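Local coordinates for putative uncharacterized protein (Bacteroides vulgatus, PDB 4F7A) that probably binds glycans at the outer membrane as a SusD-like lipoprotein, with mucin O-glycans the likely ligands, for uptake into the cell, at residues E336-R341 against Y360-Q365; R341-L346 against E418-I423. All blocks are in the same frame, centred on the assembly; numbering follows the deposited sequence.

Interaction 1: residues E336-R341 against Y360-Q365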
ATOM      1  N   GLU A 336       3.772  -5.461   9.497  1.00 10.30           N
ATOM      2  CA  GLU A 336       2.487  -4.746   9.370  1.00 10.66           C
ATOM      3  C   GLU A 336       1.399  -5.445  10.186  1.00 10.81           C
ATOM      4  O   GLU A 336       0.604  -4.806  10.862  1.00 10.41           O
ATOM      5  CB  GLU A 336       2.056  -4.646   7.894  1.00 10.28           C
ATOM      6  CG  GLU A 336       0.658  -4.045   7.760  1.00 16.71           C
ATOM      7  CD  GLU A 336       0.046  -4.112   6.382  1.00 15.67           C
ATOM      8  OE1 GLU A 336       0.734  -4.510   5.414  1.00 19.53           O
ATOM      9  OE2 GLU A 336      -1.148  -3.743   6.282  1.00 15.83           O
ATOM     10  N   THR A 337       1.353  -6.762  10.110  1.00 10.78           N
ATOM     11  CA  THR A 337       0.323  -7.518  10.815  1.00 10.12           C
ATOM     12  C   THR A 337       0.423  -7.300  12.349  1.00 10.22           C
ATOM     13  O   THR A 337      -0.586  -7.111  13.032  1.00 12.01           O
ATOM     14  CB  THR A 337       0.343  -9.009  10.401  1.00 12.43           C
ATOM     15  OG1 THR A 337       0.185  -9.095   8.967  1.00 13.46           O
ATOM     16  CG2 THR A 337      -0.794  -9.787  11.087  1.00  9.65           C
ATOM     17  N   TRP A 338       1.636  -7.282  12.877  1.00 10.70           N
ATOM     18  CA  TRP A 338       1.840  -6.965  14.298  1.00 11.00           C
ATOM     19  C   TRP A 338       1.374  -5.535  14.653  1.00  9.88           C
ATOM     20  O   TRP A 338       0.802  -5.313  15.724  1.00 11.80           O
ATOM     21  CB  TRP A 338       3.295  -7.167  14.705  1.00 12.02           C
ATOM     22  CG  TRP A 338       3.676  -8.615  14.921  1.00 13.99           C
ATOM     23  CD1 TRP A 338       4.506  -9.351  14.159  1.00 13.28           C
ATOM     24  CD2 TRP A 338       3.201  -9.490  15.953  1.00 11.22           C
ATOM     25  NE1 TRP A 338       4.589 -10.631  14.638  1.00 15.33           N
ATOM     26  CE2 TRP A 338       3.800 -10.740  15.747  1.00 15.87           C
ATOM     27  CE3 TRP A 338       2.320  -9.339  17.025  1.00 12.91           C
ATOM     28  CZ2 TRP A 338       3.561 -11.835  16.587  1.00 15.33           C
ATOM     29  CZ3 TRP A 338       2.105 -10.409  17.873  1.00 13.06           C
ATOM     30  CH2 TRP A 338       2.722 -11.635  17.655  1.00 16.60           C
ATOM     31  N   PHE A 339       1.631  -4.574  13.776  1.00  8.23           N
ATOM     32  CA  PHE A 339       1.194  -3.191  14.027  1.00 10.85           C
ATOM     33  C   PHE A 339      -0.337  -3.068  13.937  1.00 10.57           C
ATOM     34  O   PHE A 339      -0.939  -2.248  14.619  1.00 11.10           O
ATOM     35  CB  PHE A 339       1.883  -2.215  13.073  1.00  9.97           C
ATOM     36  CG  PHE A 339       3.359  -2.057  13.319  1.00 11.08           C
ATOM     37  CD1 PHE A 339       3.822  -1.618  14.544  1.00 11.49           C
ATOM     38  CD2 PHE A 339       4.281  -2.365  12.340  1.00 10.06           C
ATOM     39  CE1 PHE A 339       5.187  -1.477  14.784  1.00 11.08           C
ATOM     40  CE2 PHE A 339       5.648  -2.204  12.555  1.00 10.74           C
ATOM     41  CZ  PHE A 339       6.101  -1.770  13.781  1.00 10.67           C
ATOM     42  N   LEU A 340      -0.964  -3.874  13.081  1.00  9.97           N
ATOM     43  CA  LEU A 340      -2.424  -3.931  13.021  1.00  9.01           C
ATOM     44  C   LEU A 340      -2.972  -4.489  14.330  1.00 11.21           C
ATOM     45  O   LEU A 340      -3.959  -3.988  14.869  1.00 11.25           O
ATOM     46  CB  LEU A 340      -2.899  -4.779  11.821  1.00  8.46           C
ATOM     47  CG  LEU A 340      -2.712  -4.148  10.445  1.00 12.40           C
ATOM     48  CD1 LEU A 340      -2.818  -5.184   9.281  1.00 12.01           C
ATOM     49  CD2 LEU A 340      -3.717  -2.985  10.275  1.00 11.19           C
ATOM     50  N   ARG A 341      -2.344  -5.539  14.846  1.00  9.99           N
ATOM     51  CA  ARG A 341      -2.718  -6.083  16.142  1.00 12.53           C
ATOM     52  C   ARG A 341      -2.489  -5.070  17.265  1.00 12.58           C
ATOM     53  O   ARG A 341      -3.299  -4.974  18.191  1.00 12.97           O
ATOM     54  CB  ARG A 341      -1.947  -7.361  16.430  1.00 12.65           C
ATOM     55  CG  ARG A 341      -2.372  -8.508  15.546  1.00 10.92           C
ATOM     56  CD  ARG A 341      -1.352  -9.625  15.493  1.00 11.66           C
ATOM     57  NE  ARG A 341      -1.310 -10.456  16.683  1.00 11.51           N
ATOM     58  CZ  ARG A 341      -0.782 -11.682  16.722  1.00 15.61           C
ATOM     59  NH1 ARG A 341      -0.212 -12.220  15.655  1.00 13.83           N
ATOM     60  NH2 ARG A 341      -0.834 -12.390  17.848  1.00 16.26           N
ATOM     61  N   TYR A 360       3.352  -3.738  19.255  1.00 10.33           N
ATOM     62  CA  TYR A 360       4.204  -2.696  18.690  1.00 10.75           C
ATOM     63  C   TYR A 360       5.644  -3.136  18.674  1.00 11.52           C
ATOM     64  O   TYR A 360       6.306  -3.029  17.656  1.00 10.35           O
ATOM     65  CB  TYR A 360       4.092  -1.417  19.510  1.00 12.69           C
ATOM     66  CG  TYR A 360       5.034  -0.305  19.148  1.00  8.17           C
ATOM     67  CD1 TYR A 360       4.774   0.540  18.079  1.00 13.34           C
ATOM     68  CD2 TYR A 360       6.197  -0.092  19.880  1.00  9.44           C
ATOM     69  CE1 TYR A 360       5.661   1.576  17.751  1.00 11.20           C
ATOM     70  CE2 TYR A 360       7.089   0.926  19.555  1.00  9.36           C
ATOM     71  CZ  TYR A 360       6.813   1.766  18.503  1.00 13.48           C
ATOM     72  OH  TYR A 360       7.671   2.803  18.236  1.00 14.68           O
ATOM     73  N   GLU A 361       6.137  -3.599  19.813  1.00 11.46           N
ATOM     74  CA  GLU A 361       7.539  -4.032  19.882  1.00 13.85           C
ATOM     75  C   GLU A 361       7.808  -5.266  18.991  1.00 14.33           C
ATOM     76  O   GLU A 361       8.860  -5.356  18.355  1.00 12.59           O
ATOM     77  CB  GLU A 361       7.953  -4.248  21.326  1.00 14.21           C
ATOM     78  CG  GLU A 361       7.876  -2.938  22.089  1.00 14.85           C
ATOM     79  CD  GLU A 361       8.649  -2.928  23.378  1.00 22.39           C
ATOM     80  OE1 GLU A 361       8.840  -3.997  23.965  1.00 23.99           O
ATOM     81  OE2 GLU A 361       9.054  -1.828  23.804  1.00 25.95           O
ATOM     82  N   ALA A 362       6.837  -6.173  18.896  1.00 13.41           N
ATOM     83  CA  ALA A 362       6.973  -7.319  17.995  1.00 12.92           C
ATOM     84  C   ALA A 362       7.023  -6.856  16.546  1.00 12.60           C
ATOM     85  O   ALA A 362       7.781  -7.405  15.743  1.00 12.95           O
ATOM     86  CB  ALA A 362       5.857  -8.328  18.206  1.00 12.74           C
ATOM     87  N   GLY A 363       6.240  -5.841  16.204  1.00 11.43           N
ATOM     88  CA  GLY A 363       6.258  -5.312  14.844  1.00 10.56           C
ATOM     89  C   GLY A 363       7.605  -4.725  14.439  1.00 11.57           C
ATOM     90  O   GLY A 363       8.085  -4.956  13.337  1.00 11.27           O
ATOM     91  N   VAL A 364       8.199  -3.937  15.323  1.00 10.32           N
ATOM     92  CA  VAL A 364       9.483  -3.312  15.028  1.00  7.97           C
ATOM     93  C   VAL A 364      10.568  -4.402  14.908  1.00  9.84           C
ATOM     94  O   VAL A 364      11.372  -4.383  13.980  1.00 11.66           O
ATOM     95  CB  VAL A 364       9.873  -2.244  16.072  1.00  9.45           C
ATOM     96  CG1 VAL A 364      11.310  -1.671  15.794  1.00  7.65           C
ATOM     97  CG2 VAL A 364       8.815  -1.110  16.085  1.00  7.15           C
ATOM     98  N   GLN A 365      10.589  -5.350  15.847  1.00 10.86           N
ATOM     99  CA  GLN A 365      11.579  -6.394  15.823  1.00 11.55           C
ATOM    100  C   GLN A 365      11.425  -7.207  14.526  1.00 11.57           C
ATOM    101  O   GLN A 365      12.411  -7.600  13.889  1.00 12.59           O
ATOM    102  CB  GLN A 365      11.465  -7.327  17.033  1.00 12.78           C
ATOM    103  CG  GLN A 365      12.492  -8.430  16.919  1.00 24.82           C
ATOM    104  CD  GLN A 365      13.902  -7.850  16.809  1.00 37.09           C
ATOM    105  OE1 GLN A 365      14.319  -7.147  17.764  1.00 20.62           O
ATOM    106  NE2 GLN A 365      14.644  -8.111  15.637  1.00 16.75           N
TER

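Interaction 2: residues R341-L346 against E418-I423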
ATOM      1  N   ARG A 341      -2.344  -5.539  14.846  1.00  9.99           N
ATOM      2  CA  ARG A 341      -2.718  -6.083  16.142  1.00 12.53           C
ATOM      3  C   ARG A 341      -2.489  -5.070  17.265  1.00 12.58           C
ATOM      4  O   ARG A 341      -3.299  -4.974  18.191  1.00 12.97           O
ATOM      5  CB  ARG A 341      -1.947  -7.361  16.430  1.00 12.65           C
ATOM      6  CG  ARG A 341      -2.372  -8.508  15.546  1.00 10.92           C
ATOM      7  CD  ARG A 341      -1.352  -9.625  15.493  1.00 11.66           C
ATOM      8  NE  ARG A 341      -1.310 -10.456  16.683  1.00 11.51           N
ATOM      9  CZ  ARG A 341      -0.782 -11.682  16.722  1.00 15.61           C
ATOM     10  NH1 ARG A 341      -0.212 -12.220  15.655  1.00 13.83           N
ATOM     11  NH2 ARG A 341      -0.834 -12.390  17.848  1.00 16.26           N
ATOM     12  N   ALA A 342      -1.411  -4.289  17.167  1.00 11.68           N
ATOM     13  CA  ALA A 342      -1.160  -3.245  18.163  1.00 11.58           C
ATOM     14  C   ALA A 342      -2.306  -2.222  18.173  1.00 13.26           C
ATOM     15  O   ALA A 342      -2.782  -1.786  19.231  1.00 11.65           O
ATOM     16  CB  ALA A 342       0.187  -2.546  17.894  1.00  9.24           C
ATOM     17  N   GLU A 343      -2.748  -1.818  16.992  1.00 11.81           N
ATOM     18  CA  GLU A 343      -3.818  -0.862  16.927  1.00 10.09           C
ATOM     19  C   GLU A 343      -5.128  -1.466  17.431  1.00 11.17           C
ATOM     20  O   GLU A 343      -5.919  -0.786  18.101  1.00 13.34           O
ATOM     21  CB  GLU A 343      -4.003  -0.349  15.490  1.00 10.02           C
ATOM     22  CG  GLU A 343      -5.192   0.650  15.389  1.00 11.43           C
ATOM     23  CD  GLU A 343      -5.332   1.315  14.025  1.00 15.56           C
ATOM     24  OE1 GLU A 343      -4.544   1.002  13.106  1.00 14.44           O
ATOM     25  OE2 GLU A 343      -6.271   2.152  13.884  1.00 13.60           O
ATOM     26  N   ALA A 344      -5.384  -2.715  17.067  1.00 10.50           N
ATOM     27  CA  ALA A 344      -6.606  -3.390  17.517  1.00 10.01           C
ATOM     28  C   ALA A 344      -6.638  -3.407  19.044  1.00 10.19           C
ATOM     29  O   ALA A 344      -7.677  -3.137  19.651  1.00 13.14           O
ATOM     30  CB  ALA A 344      -6.725  -4.810  16.931  1.00 10.96           C
ATOM     31  N   SER A 345      -5.498  -3.688  19.665  1.00 10.48           N
ATOM     32  CA  SER A 345      -5.407  -3.682  21.136  1.00 13.26           C
ATOM     33  C   SER A 345      -5.626  -2.290  21.690  1.00 11.79           C
ATOM     34  O   SER A 345      -6.366  -2.111  22.654  1.00 12.53           O
ATOM     35  CB  SER A 345      -4.069  -4.251  21.594  1.00 14.19           C
ATOM     36  OG  SER A 345      -4.041  -5.645  21.343  1.00 14.72           O
ATOM     37  N   LEU A 346      -5.007  -1.295  21.058  1.00 11.85           N
ATOM     38  CA  LEU A 346      -5.193   0.093  21.477  1.00 12.33           C
ATOM     39  C   LEU A 346      -6.658   0.522  21.436  1.00 14.04           C
ATOM     40  O   LEU A 346      -7.121   1.303  22.294  1.00 13.02           O
ATOM     41  CB  LEU A 346      -4.342   1.026  20.609  1.00 12.75           C
ATOM     42  CG  LEU A 346      -4.114   2.423  21.138  1.00 16.09           C
ATOM     43  CD1 LEU A 346      -3.408   2.332  22.461  1.00 16.06           C
ATOM     44  CD2 LEU A 346      -3.312   3.255  20.110  1.00 12.51           C
ATOM     45  N   GLU A 418      -0.956   9.548  20.688  1.00 12.54           N
ATOM     46  CA  GLU A 418       0.493   9.466  20.400  1.00 12.73           C
ATOM     47  C   GLU A 418       0.904   7.999  20.274  1.00 13.63           C
ATOM     48  O   GLU A 418       1.755   7.661  19.474  1.00 14.57           O
ATOM     49  CB  GLU A 418       1.352  10.140  21.472  1.00 13.44           C
ATOM     50  CG  GLU A 418       2.785  10.241  20.995  1.00 17.46           C
ATOM     51  CD  GLU A 418       3.727  10.974  21.902  1.00 19.95           C
ATOM     52  OE1 GLU A 418       3.315  11.575  22.921  1.00 19.62           O
ATOM     53  OE2 GLU A 418       4.930  10.962  21.556  1.00 25.57           O
ATOM     54  N   GLN A 419       0.286   7.120  21.055  1.00 12.27           N
ATOM     55  CA  GLN A 419       0.571   5.696  20.894  1.00 12.01           C
ATOM     56  C   GLN A 419       0.178   5.210  19.510  1.00 11.51           C
ATOM     57  O   GLN A 419       0.927   4.460  18.871  1.00 11.65           O
ATOM     58  CB  GLN A 419      -0.147   4.850  21.942  1.00 14.04           C
ATOM     59  CG  GLN A 419       0.298   5.058  23.364  1.00 23.81           C
ATOM     60  CD  GLN A 419      -0.625   4.273  24.293  1.00 25.24           C
ATOM     61  OE1 GLN A 419      -1.842   4.447  24.282  1.00 28.24           O
ATOM     62  NE2 GLN A 419      -0.074   3.386  25.010  1.00 19.50           N
ATOM     63  N   LEU A 420      -0.995   5.614  19.043  1.00 11.56           N
ATOM     64  CA  LEU A 420      -1.405   5.278  17.698  1.00 10.74           C
ATOM     65  C   LEU A 420      -0.403   5.865  16.685  1.00 10.60           C
ATOM     66  O   LEU A 420      -0.021   5.203  15.745  1.00  9.76           O
ATOM     67  CB  LEU A 420      -2.806   5.772  17.392  1.00 13.91           C
ATOM     68  CG  LEU A 420      -3.339   5.456  16.003  1.00 12.67           C
ATOM     69  CD1 LEU A 420      -3.355   3.948  15.724  1.00 12.12           C
ATOM     70  CD2 LEU A 420      -4.786   6.076  15.809  1.00 15.53           C
ATOM     71  N   GLU A 421       0.028   7.095  16.905  1.00 10.67           N
ATOM     72  CA  GLU A 421       1.011   7.711  16.019  1.00 11.69           C
ATOM     73  C   GLU A 421       2.282   6.882  15.911  1.00 11.77           C
ATOM     74  O   GLU A 421       2.786   6.679  14.811  1.00  9.70           O
ATOM     75  CB  GLU A 421       1.337   9.131  16.457  1.00 12.75           C
ATOM     76  CG  GLU A 421       2.342   9.813  15.540  1.00 10.94           C
ATOM     77  CD  GLU A 421       2.669  11.271  15.957  1.00 11.32           C
ATOM     78  OE1 GLU A 421       2.185  11.740  17.030  1.00 14.48           O
ATOM     79  OE2 GLU A 421       3.444  11.923  15.213  1.00 13.03           O
ATOM     80  N   LYS A 422       2.779   6.380  17.039  1.00 10.75           N
ATOM     81  CA  LYS A 422       3.975   5.514  17.039  1.00 10.84           C
ATOM     82  C   LYS A 422       3.718   4.248  16.229  1.00 11.30           C
ATOM     83  O   LYS A 422       4.521   3.860  15.387  1.00 11.06           O
ATOM     84  CB  LYS A 422       4.404   5.166  18.470  1.00 10.71           C
ATOM     85  CG  LYS A 422       4.907   6.384  19.292  1.00 12.47           C
ATOM     86  CD  LYS A 422       5.213   5.964  20.715  1.00 13.39           C
ATOM     87  CE  LYS A 422       5.650   7.114  21.582  1.00  9.59           C
ATOM     88  NZ  LYS A 422       7.054   7.579  21.333  1.00 11.30           N
ATOM     89  N   ILE A 423       2.575   3.624  16.470  1.00  9.81           N
ATOM     90  CA  ILE A 423       2.207   2.392  15.772  1.00 10.48           C
ATOM     91  C   ILE A 423       2.173   2.628  14.274  1.00 11.07           C
ATOM     92  O   ILE A 423       2.798   1.896  13.520  1.00 10.76           O
ATOM     93  CB  ILE A 423       0.838   1.852  16.273  1.00  9.51           C
ATOM     94  CG1 ILE A 423       0.968   1.312  17.693  1.00 11.94           C
ATOM     95  CG2 ILE A 423       0.275   0.755  15.311  1.00  8.73           C
ATOM     96  CD1 ILE A 423      -0.404   1.087  18.405  1.00  8.51           C
TER

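Interaction 1: residues E336-R341 against Y360-Q365
Trp338 and Phe339 pack on Ala362 and Gly363 in a buried, apolar contact between two antiparallel helices, 334-346 and 356-371, which follow each other in the chain. The axes of the two segments approach to 7.6 Å at 168°, close for a helix pair, and Gly363 is consistent with this closeness: Trp338 CB lies 3.5 Å from Gly363 CA, and the Phe339 ring occupies the side where a beta carbon would stand. That ring lays one face over Gly363 CA in a CH-pi contact, its centroid 3.9 Å from the carbon. At its edge, in plane, CZ meets Val364 CG2 at 3.6 Å, while CE1 reaches Tyr360 CD1 at 3.9 Å. Trp338 turns CG anti to its own carbonyl carbon (chi1 -78°), which lays the indole alongside the partner helix with Ala362 CB over its five-membered ring, 3.7 Å from CD2. The opposite face carries the Arg341 guanidinium, whose NH1 and NH2 bridge to Glu235 and Glu354. With an alanine in place of Trp338, Ala362 CB would probably lose the face it packs on and the Arg341 guanidinium its flat support. No hydrogen bond joins the segments; the polar ends turn elsewhere, Trp338 NE1 to Glu235 O and Tyr360 OH to Pro408 O. Adhesion between the helices therefore rests on shape and dispersion, with aromatic faces set against small residues.

Interaction 2: residues R341-L346 against E418-I423
Gln419, Leu420 and Ile423 are the residues of 418-423 that meet helix 334-346, and they sit on one side of their helix at spacings of one and three. Gln419 comes first: its CG lies anti to its carbonyl carbon (chi1 -66°) and the chain is extended beyond, bringing OE1 to 3.2 Å from Leu346 CD1, an approach of amide oxygen to methyl and no hydrogen bond. Leu420 follows and does two things. Its CB receives Leu346 CD2 at 3.7 Å, and that methyl also rests 3.5 Å from the backbone N of Leu420; Leu420 CD1 reaches across to the carboxylate end of Glu343, 3.7 Å from Glu343 CD. The acid's polar work lies elsewhere, since OE2 is salt-bridged to both Arg347 and Arg444, so the leucine methyl packs against a carboxylate whose charge is probably well balanced. One turn on, Ile423 points CD1 at Ala342 CB, 3.7 Å away, and meets Leu346 CD2 more loosely at 4.0 Å. Leu346 thus contacts all three residues and loses more surface to the contact than any other residue of 341-346. The axes of the two segments run at 169° and approach no closer than 10.0 Å, a separation bridged mainly by Leu346, Leu420 and Ile423 without any hydrogen bond across. Such near-antiparallel packing of helices through largely aliphatic side chains is consistent with the TPR-like helical architecture of the SusD family.

Overall arrangement
Coming from the N terminus, the chain reaches helix 334-346 first of the three helices involved; it supplies one side of both contacts, the two ranges meeting at Arg341, which touches the partner segment in neither. Interaction 1 closes a short loop of 18 residues, returning the chain antiparallel in helix 356-371. Interaction 2 closes a longer one of 71 residues, through helix 416-431. The segments alternate along the chain, so the two loops cross. Their centres lie 9 Å apart, and they touch directly: Phe339 O is 3.3 Å from Ile423 CG2, and Tyr360 N is 3.6 Å from Ala342 CB. Helix 334-346 is thereby tied to both later helices, which also meet through Tyr360 and Ile423, making a three-helix cluster.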